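Local atomic coordinates of putative alpha-N-acetylgalactosaminidase (Bacillus halodurans C-125, PDB entry 3CC1), a protein that probably hydrolyses terminal alpha-linked N-acetylgalactosamine residues, acting as a retaining glycosidase with a TIM-barrel domain and a C-terminal beta-sandwich. Residues Gln396-Asn399 against Ser404-Gln407. Residues are numbered along the deposited sequence; the frame is centred on the assembly and turned at random.
Sequences QLFN and SFLQ
Two first torsions set the aromatic pair of this beta hairpin: Phe398 turns CG away from its carbonyl carbon, while Phe405 places CG opposite its backbone N (chi1 178°), and the two rings meet on one face of the sheet. The hairpin, strands 395-399 and 404-409, lies at one edge of the antiparallel sheet in the C-terminal beta-sandwich, with 404-409 outermost within the chain, and illustrates how a classic beta bulge and cross-strand side chains share the work of pairing. Phe398 and Phe405 form a non-hydrogen-bonded pair, and their rings make an edge-to-face stack, centroids 5.6 Å apart and planes at 67°. The edge of Phe405 points at the face of Phe398, with CD1 of Phe405 4.0 Å from CE2 of Phe398. Gln396, in one of two modelled conformers, brings CG to CE1 of the Phe405 ring, and its OE1 is hydrogen-bonded to the backbone N of Arg433. With the ring of Phe398 also lying beside Ser430 and a bound polyethylene glycol, an alanine here would probably leave the edge of Phe405 without its aromatic mate and open a gap beside that ligand. Near the turn, Asn399 and Ser404 exchange two backbone bonds, the shorter from Asn399 N to Ser404 O at 2.8 Å; Ser404 O also receives a CA-H...O contact from Phe398. Within the turn, the backbone N of Asp402 is hydrogen-bonded to Asn399 OD1, and its OD1 to Ser404 OG. Farther along, Leu406 and Gln407 both face Leu397, the bulge. Leu397 N donates to Gln407 O, while Leu406 packs its CB against Leu397 and touches Leu427 of strand 424-431, beyond 395-399. Between them, Leu397 O accepts Leu406 N at 2.8 Å, the donor tilted 19° from the carbonyl plane.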
loop_
_atom_site.group_PDB
_atom_site.type_symbol
_atom_site.label_atom_id
_atom_site.label_comp_id
_atom_site.label_asym_id
_atom_site.label_seq_id
_atom_site.Cartn_x
_atom_site.Cartn_y
_atom_site.Cartn_z
ATOM N N GLN A 396 21.470 19.787 24.641
ATOM C CA GLN A 396 22.657 19.726 23.765
ATOM C C GLN A 396 22.493 18.533 22.804
ATOM O O GLN A 396 22.067 17.462 23.226
ATOM C CB GLN A 396 23.951 19.563 24.624
ATOM C CG GLN A 396 24.663 20.892 25.061
ATOM C CD GLN A 396 25.486 20.827 26.355
ATOM O OE1 GLN A 396 25.398 21.749 27.184
ATOM N NE2 GLN A 396 26.308 19.796 26.523
ATOM N N LEU A 397 22.783 18.717 21.513
ATOM C CA LEU A 397 22.663 17.621 20.537
ATOM C C LEU A 397 24.035 17.185 20.073
ATOM O O LEU A 397 24.860 18.018 19.691
ATOM C CB LEU A 397 21.840 18.002 19.299
ATOM C CG LEU A 397 20.389 18.465 19.428
ATOM C CD1 LEU A 397 19.790 18.704 18.047
ATOM C CD2 LEU A 397 19.575 17.423 20.179
ATOM N N PHE A 398 24.255 15.871 20.101
ATOM C CA PHE A 398 25.517 15.257 19.641
ATOM C C PHE A 398 25.246 14.218 18.587
ATOM O O PHE A 398 24.212 13.534 18.622
ATOM C CB PHE A 398 26.271 14.566 20.779
ATOM C CG PHE A 398 26.658 15.472 21.887
ATOM C CD1 PHE A 398 25.748 15.808 22.890
ATOM C CD2 PHE A 398 27.917 15.992 21.948
ATOM C CE1 PHE A 398 26.105 16.636 23.931
ATOM C CE2 PHE A 398 28.281 16.850 23.006
ATOM C CZ PHE A 398 27.369 17.162 23.980
ATOM N N ASN A 399 26.174 14.146 17.644
ATOM C CA ASN A 399 26.242 13.109 16.617
ATOM C C ASN A 399 26.929 11.903 17.228
ATOM O O ASN A 399 28.103 11.951 17.554
ATOM C CB ASN A 399 27.043 13.635 15.419
ATOM C CG ASN A 399 27.208 12.596 14.293
ATOM O OD1 ASN A 399 27.247 11.406 14.513
ATOM N ND2 ASN A 399 27.363 13.088 13.077
ATOM N N SER A 404 30.514 14.054 18.112
ATOM C CA SER A 404 30.727 15.492 18.090
ATOM C C SER A 404 29.449 16.279 18.367
ATOM O O SER A 404 28.320 15.814 18.166
ATOM C CB SER A 404 31.356 15.922 16.762
ATOM O OG SER A 404 30.427 15.785 15.704
ATOM N N PHE A 405 29.669 17.453 18.903
ATOM C CA PHE A 405 28.593 18.390 19.237
ATOM C C PHE A 405 28.037 18.981 17.967
ATOM O O PHE A 405 28.780 19.370 17.090
ATOM C CB PHE A 405 29.132 19.511 20.134
ATOM C CG PHE A 405 28.122 20.564 20.500
ATOM C CD1 PHE A 405 27.089 20.280 21.374
ATOM C CD2 PHE A 405 28.249 21.859 20.007
ATOM C CE1 PHE A 405 26.176 21.259 21.735
ATOM C CE2 PHE A 405 27.336 22.843 20.356
ATOM C CZ PHE A 405 26.285 22.522 21.223
ATOM N N LEU A 406 26.726 19.080 17.919
ATOM C CA LEU A 406 26.027 19.724 16.812
ATOM C C LEU A 406 25.569 21.114 17.219
ATOM O O LEU A 406 26.072 22.111 16.710
ATOM C CB LEU A 406 24.809 18.880 16.409
ATOM C CG LEU A 406 25.151 17.516 15.809
ATOM C CD1 LEU A 406 23.965 16.588 15.785
ATOM C CD2 LEU A 406 25.697 17.693 14.433
ATOM N N GLN A 407 24.611 21.167 18.139
ATOM C CA GLN A 407 24.037 22.439 18.613
ATOM C C GLN A 407 23.145 22.224 19.797
ATOM O O GLN A 407 22.829 21.093 20.166
ATOM C CB GLN A 407 23.141 23.047 17.553
ATOM C CG GLN A 407 21.959 22.151 17.240
ATOM C CD GLN A 407 20.966 22.764 16.240
ATOM O OE1 GLN A 407 21.156 22.653 15.037
ATOM N NE2 GLN A 407 19.889 23.362 16.744
#